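Local coordinates for protein extracellular sialidase/neuraminidase, putative (Aspergillus fumigatus, PDB 2XZI) that acts as a KDNase, probably hydrolysing terminal KDN, a deaminated sialic acid, from glycoconjugates, and evidently folds as a six-bladed beta-propeller, at residues A42-T47 / L52-G57; Y241-P246 / A269-P274; E197-I200 / R205-I208. All coordinates share one frame; numbering follows the deposited sequence.

Contact 1. Residues A42-T47 / L52-G57; sequences AVVRTT and LAFAEG
Four backbone hydrogen bonds join Ala42 to Phe54 and Val44 to Leu52, two for each antiparallel hydrogen-bonded pair. The shortest runs from Phe54 N to Ala42 O at 2.7 Å and is nearly straight. Its return bond, Ala42 N to Phe54 O at 3.0 Å, is more bent. Leu52 N meets Val44 O at 2.9 Å. Val43 and Ala53 form the non-hydrogen-bonded pair between them, and Val43 CA makes a CA-H...O contact with Leu52 O at 3.3 Å.

Ala42, Val44, Leu52 and Phe54 share one face of the sheet. Phe54 CG is anti to its carbonyl carbon (chi1 -55°), which brings the ring edge beside Ala42 O, with Phe54 CD1 3.5 Å from that oxygen. Val44 CG2 also lies at this edge, 4.3 Å from Phe54 CE1. Beyond the strand, Thr46 CG2 crosses the end of Leu52 and touches Leu52 CD1 at 3.7 Å. The Thr46 hydroxyl is hydrogen-bonded to the Asp161 carboxylate.

Strands 37-45 and 51-58 form a beta hairpin. Its Ala42 and Phe54 face packs on strands 101-109 and 115-122 of the next sheet, through Pro107 and Leu117. Ala53, on the other face, meets Leu17 and Phe18 of strand 12-18.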
loop_
_atom_site.group_PDB
_atom_site.type_symbol
_atom_site.label_atom_id
_atom_site.label_comp_id
_atom_site.label_asym_id
_atom_site.label_seq_id
_atom_site.Cartn_x
_atom_site.Cartn_y
_atom_site.Cartn_z
ATOM N N ALA A 42 2.402 -2.745 -1.865
ATOM C CA ALA A 42 1.457 -2.094 -2.764
ATOM C C ALA A 42 1.175 -3.076 -3.880
ATOM O O ALA A 42 2.107 -3.712 -4.367
ATOM C CB ALA A 42 2.062 -0.844 -3.329
ATOM N N VAL A 43 -0.064 -3.173 -4.329
ATOM C CA VAL A 43 -0.427 -4.116 -5.398
ATOM C C VAL A 43 -1.450 -3.509 -6.347
ATOM O O VAL A 43 -2.388 -2.812 -5.914
ATOM C CB VAL A 43 -0.923 -5.479 -4.822
ATOM C CG1 VAL A 43 -2.268 -5.330 -4.078
ATOM C CG2 VAL A 43 -0.988 -6.557 -5.908
ATOM N N VAL A 44 -1.230 -3.749 -7.641
ATOM C CA VAL A 44 -2.199 -3.360 -8.656
ATOM C C VAL A 44 -2.350 -4.433 -9.712
ATOM O O VAL A 44 -1.436 -5.180 -9.986
ATOM C CB VAL A 44 -1.841 -2.014 -9.353
ATOM C CG1 VAL A 44 -1.970 -0.833 -8.363
ATOM C CG2 VAL A 44 -0.462 -2.075 -10.016
ATOM N N ARG A 45 -3.534 -4.491 -10.301
ATOM C CA ARG A 45 -3.770 -5.289 -11.489
ATOM C C ARG A 45 -3.742 -4.335 -12.677
ATOM O O ARG A 45 -4.368 -3.272 -12.650
ATOM C CB ARG A 45 -5.141 -5.968 -11.391
ATOM C CG ARG A 45 -5.429 -6.875 -12.581
ATOM C CD ARG A 45 -6.893 -7.126 -12.751
ATOM N NE ARG A 45 -7.504 -6.078 -13.560
ATOM C CZ ARG A 45 -8.792 -5.748 -13.514
ATOM N NH1 ARG A 45 -9.622 -6.374 -12.683
ATOM N NH2 ARG A 45 -9.246 -4.777 -14.293
ATOM N N THR A 46 -2.987 -4.691 -13.708
ATOM C CA THR A 46 -2.850 -3.807 -14.867
ATOM C C THR A 46 -4.011 -4.039 -15.811
ATOM O O THR A 46 -4.831 -4.923 -15.582
ATOM C CB THR A 46 -1.544 -4.051 -15.618
ATOM O OG1 THR A 46 -1.657 -5.280 -16.346
ATOM C CG2 THR A 46 -0.339 -4.106 -14.675
ATOM N N THR A 47 -4.083 -3.284 -16.903
ATOM C CA THR A 47 -5.229 -3.487 -17.793
ATOM C C THR A 47 -5.172 -4.815 -18.555
ATOM O O THR A 47 -6.161 -5.209 -19.163
ATOM C CB THR A 47 -5.455 -2.331 -18.769
ATOM O OG1 THR A 47 -4.442 -2.353 -19.766
ATOM C CG2 THR A 47 -5.504 -0.983 -18.040
ATOM N N LEU A 52 1.024 -6.675 -10.387
ATOM C CA LEU A 52 2.308 -6.115 -9.960
ATOM C C LEU A 52 2.274 -5.887 -8.460
ATOM O O LEU A 52 1.413 -5.162 -7.965
ATOM C CB LEU A 52 2.572 -4.786 -10.658
ATOM C CG LEU A 52 2.445 -4.747 -12.176
ATOM C CD1 LEU A 52 2.746 -3.345 -12.720
ATOM C CD2 LEU A 52 3.365 -5.768 -12.825
ATOM N N ALA A 53 3.196 -6.539 -7.745
ATOM C CA ALA A 53 3.331 -6.395 -6.295
ATOM C C ALA A 53 4.646 -5.706 -5.954
ATOM O O ALA A 53 5.718 -6.163 -6.377
ATOM C CB ALA A 53 3.257 -7.773 -5.646
ATOM N N PHE A 54 4.564 -4.627 -5.180
ATOM C CA PHE A 54 5.706 -3.816 -4.790
ATOM C C PHE A 54 5.927 -3.888 -3.298
ATOM O O PHE A 54 4.990 -4.137 -2.528
ATOM C CB PHE A 54 5.476 -2.352 -5.146
ATOM C CG PHE A 54 5.134 -2.116 -6.582
ATOM C CD1 PHE A 54 3.808 -2.135 -7.006
ATOM C CD2 PHE A 54 6.119 -1.838 -7.508
ATOM C CE1 PHE A 54 3.482 -1.914 -8.357
ATOM C CE2 PHE A 54 5.793 -1.618 -8.861
ATOM C CZ PHE A 54 4.477 -1.637 -9.268
ATOM N N ALA A 55 7.169 -3.668 -2.885
ATOM C CA ALA A 55 7.486 -3.585 -1.467
ATOM C C ALA A 55 8.793 -2.825 -1.268
ATOM O O ALA A 55 9.570 -2.609 -2.227
ATOM C CB ALA A 55 7.603 -4.984 -0.874
ATOM N N GLU A 56 9.025 -2.419 -0.023
ATOM C CA GLU A 56 10.328 -1.970 0.402
ATOM C C GLU A 56 11.180 -3.157 0.796
ATOM O O GLU A 56 10.822 -3.937 1.685
ATOM C CB GLU A 56 10.178 -1.039 1.603
ATOM C CG GLU A 56 9.675 0.345 1.240
ATOM C CD GLU A 56 9.559 1.257 2.438
ATOM O OE1 GLU A 56 10.292 1.054 3.440
ATOM O OE2 GLU A 56 8.745 2.200 2.368
ATOM N N GLY A 57 12.308 -3.298 0.109
ATOM C CA GLY A 57 13.316 -4.305 0.451
ATOM C C GLY A 57 14.252 -3.631 1.437
ATOM O O GLY A 57 15.081 -2.786 1.084
#

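Contact 2. Residues Y241-P246 / A269-P274; sequences YRNDRP and AGLPDP. With KDM (deamino-alpha-neuraminic acid), chain C.
Leu271 CD1 reaches the amide nitrogen of Asn243, 3.5 Å from Asn243 ND2. The same methyl lies 4.1 Å from Tyr241 OH, and the Leu271 and Tyr241 side chains point at each other across the interface. Farther along, Pro246 meets the Asp273 carboxylate through CD and CG, with Pro246 CD 3.4 Å from Asp273 OD1. No hydrogen bond crosses between 241-246 and 269-274; two small patches of van der Waals contact join them.

The polar groups are held within their own segment or by residues outside it. Asn243 ND2 gives a hydrogen bond to Tyr241 OH at 2.9 Å, with the oxygen close to the amide plane. Asn243 OD1 takes one from Arg252, which fixes the amide's rotation. Arg252 also makes a salt bridge to Asp273 OD2, so one arginine of strand 250-258 ties both segments together. Asn295 holds the same carboxylate oxygen. On the far side of strand 240-244, Arg242 grips Asp244 side-on, NE to OD1 and NH2 to OD2.

Arg245 runs out toward the sugar. Its CG, CD and NE follow a straight zigzag, and this carries the guanidinium into the pocket of the bound deamino-neuraminic acid (KDM). Arg245 NH1 also makes a weak bond to KDM O6. The sugar's O8 lies over one face of the guanidinium, toward its rim. Glu229 makes a salt bridge to Arg245 NH1.

Arg39 and Arg302 also bind this sugar, consistent with the arginine triad that receives the substrate carboxylate in sialidases. Both terminal nitrogens of Arg245 converge on one carboxylate oxygen, Arg245 NH2 to KDM O1B at 2.9 Å and Arg245 NH1 to KDM O1B at 3.1 Å. Two N-H groups on a single oxygen suit an anionic carboxylate.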
loop_
_atom_site.group_PDB
_atom_site.type_symbol
_atom_site.label_atom_id
_atom_site.label_comp_id
_atom_site.label_asym_id
_atom_site.label_seq_id
_atom_site.Cartn_x
_atom_site.Cartn_y
_atom_site.Cartn_z
ATOM N N TYR A 241 -13.352 9.883 -1.017
ATOM C CA TYR A 241 -13.355 9.450 0.374
ATOM C C TYR A 241 -11.902 9.223 0.762
ATOM O O TYR A 241 -11.243 8.371 0.155
ATOM C CB TYR A 241 -14.189 8.157 0.457
ATOM C CG TYR A 241 -14.143 7.286 1.707
ATOM C CD1 TYR A 241 -13.162 6.307 1.855
ATOM C CD2 TYR A 241 -15.129 7.371 2.687
ATOM C CE1 TYR A 241 -13.146 5.470 2.957
ATOM C CE2 TYR A 241 -15.113 6.534 3.806
ATOM C CZ TYR A 241 -14.119 5.584 3.930
ATOM O OH TYR A 241 -14.080 4.749 5.035
ATOM N N ARG A 242 -11.403 10.010 1.725
ATOM C CA ARG A 242 -10.093 9.774 2.325
ATOM C C ARG A 242 -10.284 9.007 3.621
ATOM O O ARG A 242 -11.161 9.340 4.430
ATOM C CB ARG A 242 -9.340 11.076 2.635
ATOM C CG ARG A 242 -8.621 11.738 1.463
ATOM C CD ARG A 242 -7.236 11.111 1.133
ATOM N NE ARG A 242 -6.226 11.223 2.196
ATOM C CZ ARG A 242 -5.014 11.777 2.070
ATOM N NH1 ARG A 242 -4.613 12.299 0.918
ATOM N NH2 ARG A 242 -4.185 11.810 3.113
ATOM N N ASN A 243 -9.479 7.970 3.814
ATOM C CA ASN A 243 -9.508 7.180 5.039
ATOM C C ASN A 243 -8.060 7.018 5.482
ATOM O O ASN A 243 -7.278 6.263 4.889
ATOM C CB ASN A 243 -10.230 5.849 4.776
ATOM C CG ASN A 243 -10.308 4.959 6.001
ATOM O OD1 ASN A 243 -9.328 4.813 6.729
ATOM N ND2 ASN A 243 -11.463 4.336 6.215
ATOM N N ASP A 244 -7.680 7.798 6.490
ATOM C CA ASP A 244 -6.285 7.975 6.854
ATOM C C ASP A 244 -5.953 7.304 8.176
ATOM O O ASP A 244 -6.816 7.144 9.062
ATOM C CB ASP A 244 -5.971 9.473 6.983
ATOM C CG ASP A 244 -5.906 10.195 5.639
ATOM O OD1 ASP A 244 -6.371 9.641 4.624
ATOM O OD2 ASP A 244 -5.406 11.336 5.601
ATOM N N ARG A 245 -4.678 6.966 8.324
ATOM C CA ARG A 245 -4.111 6.540 9.593
ATOM C C ARG A 245 -4.148 7.693 10.594
ATOM O O ARG A 245 -3.720 8.811 10.274
ATOM C CB ARG A 245 -2.661 6.125 9.345
ATOM C CG ARG A 245 -1.850 5.836 10.600
ATOM C CD ARG A 245 -0.446 5.451 10.211
ATOM N NE ARG A 245 0.448 5.350 11.364
ATOM C CZ ARG A 245 1.621 4.721 11.342
ATOM N NH1 ARG A 245 2.023 4.057 10.254
ATOM N NH2 ARG A 245 2.368 4.702 12.442
ATOM N N PRO A 246 -4.650 7.425 11.813
ATOM C CA PRO A 246 -4.666 8.486 12.824
ATOM C C PRO A 246 -3.265 8.772 13.383
ATOM O O PRO A 246 -2.391 7.894 13.355
ATOM C CB PRO A 246 -5.546 7.886 13.924
ATOM C CG PRO A 246 -5.295 6.392 13.823
ATOM C CD PRO A 246 -5.239 6.164 12.316
ATOM N N ALA A 269 -15.925 5.760 14.179
ATOM C CA ALA A 269 -16.016 4.884 15.345
ATOM C C ALA A 269 -16.264 3.419 14.968
ATOM O O ALA A 269 -16.091 2.521 15.797
ATOM C CB ALA A 269 -17.090 5.398 16.313
ATOM N N GLY A 270 -16.644 3.186 13.711
ATOM C CA GLY A 270 -16.866 1.829 13.196
ATOM C C GLY A 270 -15.578 1.135 12.762
ATOM O O GLY A 270 -15.589 -0.071 12.482
ATOM N N LEU A 271 -14.475 1.888 12.732
ATOM C CA LEU A 271 -13.187 1.391 12.211
ATOM C C LEU A 271 -12.016 1.634 13.178
ATOM O O LEU A 271 -11.205 2.544 12.974
ATOM C CB LEU A 271 -12.886 2.008 10.835
ATOM C CG LEU A 271 -13.874 1.743 9.693
ATOM C CD1 LEU A 271 -13.469 2.550 8.458
ATOM C CD2 LEU A 271 -14.013 0.232 9.386
ATOM N N PRO A 272 -11.931 0.828 14.247
ATOM C CA PRO A 272 -10.780 0.899 15.143
ATOM C C PRO A 272 -9.474 0.684 14.368
ATOM O O PRO A 272 -9.450 -0.038 13.368
ATOM C CB PRO A 272 -11.055 -0.238 16.140
ATOM C CG PRO A 272 -11.933 -1.190 15.397
ATOM C CD PRO A 272 -12.818 -0.300 14.579
ATOM N N ASP A 273 -8.417 1.355 14.813
ATOM C CA ASP A 273 -7.122 1.274 14.150
ATOM C C ASP A 273 -6.050 1.552 15.201
ATOM O O ASP A 273 -6.259 2.406 16.068
ATOM C CB ASP A 273 -7.055 2.315 13.031
ATOM C CG ASP A 273 -5.759 2.232 12.244
ATOM O OD1 ASP A 273 -4.758 2.849 12.659
ATOM O OD2 ASP A 273 -5.739 1.512 11.211
ATOM N N PRO A 274 -4.899 0.861 15.137
ATOM C CA PRO A 274 -3.857 1.009 16.165
ATOM C C PRO A 274 -2.774 2.011 15.762
ATOM O O PRO A 274 -1.664 1.921 16.246
ATOM C CB PRO A 274 -3.283 -0.412 16.257
ATOM C CG PRO A 274 -3.323 -0.880 14.788
ATOM C CD PRO A 274 -4.606 -0.270 14.227
HETATM C C2 KDM C . 6.042 3.167 10.140
HETATM C C1 KDM C . 5.132 2.205 10.893
HETATM C C3 KDM C . 6.520 2.538 8.818
HETATM C C4 KDM C . 6.850 3.590 7.719
HETATM C C5 KDM C . 7.007 5.027 8.231
HETATM C C6 KDM C . 5.728 5.432 9.006
HETATM C C7 KDM C . 5.873 6.762 9.762
HETATM C C8 KDM C . 4.520 7.196 10.354
HETATM C C9 KDM C . 4.661 8.484 11.146
HETATM O O5 KDM C . 7.292 5.942 7.142
HETATM O O1A KDM C . 5.222 0.979 10.643
HETATM O O1B KDM C . 4.364 2.733 11.732
HETATM O O4 KDM C . 8.069 3.194 7.088
HETATM O O6 KDM C . 5.303 4.416 9.976
HETATM O O7 KDM C . 6.828 6.597 10.813
HETATM O O8 KDM C . 3.561 7.431 9.312
HETATM O O9 KDM C . 5.012 9.525 10.220
HETATM O O2 KDM C . 7.154 3.379 11.019
#

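Contact 3. Residues E197-I200 / R205-I208; sequences ELVI and RNII
Val199 spreads its CG1 methyl against the Asn206 side chain, 3.9 Å from Asn206 CB. CG1 is anti to the backbone N (chi1 -175°), which directs this branch at Asn206. Ile208 lies parallel beside Val199. Ile208 CD1 bends back and lies 3.9 Å from Val199 CG1, with Val199 CG2 slightly farther. Val199 thus packs against two residues of the opposite strand. Ile208 CG2 takes a different course and rests 3.6 Å from Leu198 O.

Ile200 and Ile207 meet on the other face. Ile200 CB and Ile207 CB are 4.2 Å apart. Ile200 CD1 comes within 3.6 Å of Ile207 O. This pair also carries the two hydrogen bonds across the contact. Ile207 N bonds to Ile200 O at 2.8 Å, and Ile200 N bonds to Ile207 O at 2.9 Å. Val199 and Ile208 are the neighbouring non-hydrogen-bonded pair. Ile208 CA approaches Leu198 O at 3.3 Å in a CA-H...O contact, and Asn206 CA makes a similar one to Ile200 O. The short strand segments run antiparallel at 147°, which shows a clear twist.

The buried amide of Asn206 is satisfied at both ends. ND2 bonds to Gln221, and OD1 accepts from Arg242.

Strands 198-202 and 205-210 are the two middle strands of a four-stranded antiparallel sheet, one blade of the propeller. Val199 is backbone-bonded to Ile191 of strand 191-192 on one side, and Asn206 and Ile208 pair with strand 217-222 on the other. Trp218 of that strand lies against both Ile200 and Ile207. Ile200 also touches Phe118, and Leu198 touches Tyr116, both of strand 115-122 in the preceding sheet.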
loop_
_atom_site.group_PDB
_atom_site.type_symbol
_atom_site.label_atom_id
_atom_site.label_comp_id
_atom_site.label_asym_id
_atom_site.label_seq_id
_atom_site.Cartn_x
_atom_site.Cartn_y
_atom_site.Cartn_z
ATOM N N GLU A 197 -9.925 11.487 -14.049
ATOM C CA GLU A 197 -8.722 11.965 -13.343
ATOM C C GLU A 197 -8.061 10.867 -12.509
ATOM O O GLU A 197 -8.704 9.891 -12.123
ATOM C CB GLU A 197 -9.040 13.138 -12.415
ATOM C CG GLU A 197 -9.725 14.347 -13.067
ATOM C CD GLU A 197 -11.243 14.232 -13.117
ATOM O OE1 GLU A 197 -11.809 13.150 -12.804
ATOM O OE2 GLU A 197 -11.873 15.261 -13.466
ATOM N N LEU A 198 -6.771 11.052 -12.242
ATOM C CA LEU A 198 -6.079 10.213 -11.254
ATOM C C LEU A 198 -6.027 10.933 -9.920
ATOM O O LEU A 198 -5.861 12.151 -9.866
ATOM C CB LEU A 198 -4.656 9.888 -11.694
ATOM C CG LEU A 198 -4.485 9.204 -13.058
ATOM C CD1 LEU A 198 -3.030 8.838 -13.296
ATOM C CD2 LEU A 198 -5.341 7.955 -13.145
ATOM N N VAL A 199 -6.152 10.177 -8.831
ATOM C CA VAL A 199 -5.986 10.743 -7.500
ATOM C C VAL A 199 -5.068 9.823 -6.712
ATOM O O VAL A 199 -5.341 8.615 -6.568
ATOM C CB VAL A 199 -7.325 10.897 -6.729
ATOM C CG1 VAL A 199 -7.078 11.618 -5.405
ATOM C CG2 VAL A 199 -8.325 11.686 -7.535
ATOM N N ILE A 200 -3.979 10.415 -6.225
ATOM C CA ILE A 200 -2.969 9.720 -5.433
ATOM C C ILE A 200 -2.943 10.330 -4.031
ATOM O O ILE A 200 -2.745 11.543 -3.882
ATOM C CB ILE A 200 -1.579 9.787 -6.128
ATOM C CG1 ILE A 200 -1.638 9.166 -7.543
ATOM C CG2 ILE A 200 -0.504 9.121 -5.264
ATOM C CD1 ILE A 200 -2.122 10.129 -8.685
ATOM N N ARG A 205 -2.434 15.972 1.639
ATOM C CA ARG A 205 -2.810 16.404 0.290
ATOM C C ARG A 205 -3.132 15.222 -0.596
ATOM O O ARG A 205 -2.689 14.102 -0.318
ATOM C CB ARG A 205 -1.663 17.203 -0.332
ATOM C CG ARG A 205 -0.447 16.374 -0.768
ATOM C CD ARG A 205 0.790 17.260 -0.751
ATOM N NE ARG A 205 1.996 16.671 -1.342
ATOM C CZ ARG A 205 2.836 15.822 -0.746
ATOM N NH1 ARG A 205 2.592 15.340 0.467
ATOM N NH2 ARG A 205 3.936 15.450 -1.394
ATOM N N ASN A 206 -3.911 15.466 -1.647
ATOM C CA ASN A 206 -3.987 14.536 -2.779
ATOM C C ASN A 206 -3.165 15.091 -3.929
ATOM O O ASN A 206 -3.074 16.310 -4.115
ATOM C CB ASN A 206 -5.418 14.360 -3.271
ATOM C CG ASN A 206 -6.319 13.718 -2.262
ATOM O OD1 ASN A 206 -5.939 12.774 -1.572
ATOM N ND2 ASN A 206 -7.563 14.191 -2.212
ATOM N N ILE A 207 -2.568 14.196 -4.698
ATOM C CA ILE A 207 -1.939 14.568 -5.963
ATOM C C ILE A 207 -2.933 14.198 -7.057
ATOM O O ILE A 207 -3.420 13.073 -7.106
ATOM C CB ILE A 207 -0.597 13.834 -6.143
ATOM C CG1 ILE A 207 0.397 14.336 -5.097
ATOM C CG2 ILE A 207 -0.022 14.076 -7.538
ATOM C CD1 ILE A 207 1.543 13.393 -4.817
ATOM N N ILE A 208 -3.268 15.159 -7.909
ATOM C CA ILE A 208 -4.271 14.944 -8.931
ATOM C C ILE A 208 -3.624 14.932 -10.300
ATOM O O ILE A 208 -2.836 15.835 -10.631
ATOM C CB ILE A 208 -5.333 16.069 -8.912
ATOM C CG1 ILE A 208 -5.769 16.409 -7.473
ATOM C CG2 ILE A 208 -6.491 15.728 -9.851
ATOM C CD1 ILE A 208 -6.431 15.261 -6.674
#

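How the contacts relate
Along the chain, contact 1 comes first and closes the short hairpin turn between strands 37-45 and 51-58. Contact 3 follows and closes a second hairpin, within another sheet. Contact 2 comes last and closes a longer loop of 22 residues, which holds strands 250-258 and 261-268. The three are in series, and none nests in or crosses another. Contact 1 stands apart, its nearest atoms about 11 Å from contact 2 and about 10 Å from contact 3. Contacts 2 and 3 touch through Arg242, which reaches the backbone of Arg205 as well as Asn206. This joins the sheet holding strands 198-202 and 205-210 to the next one along the chain.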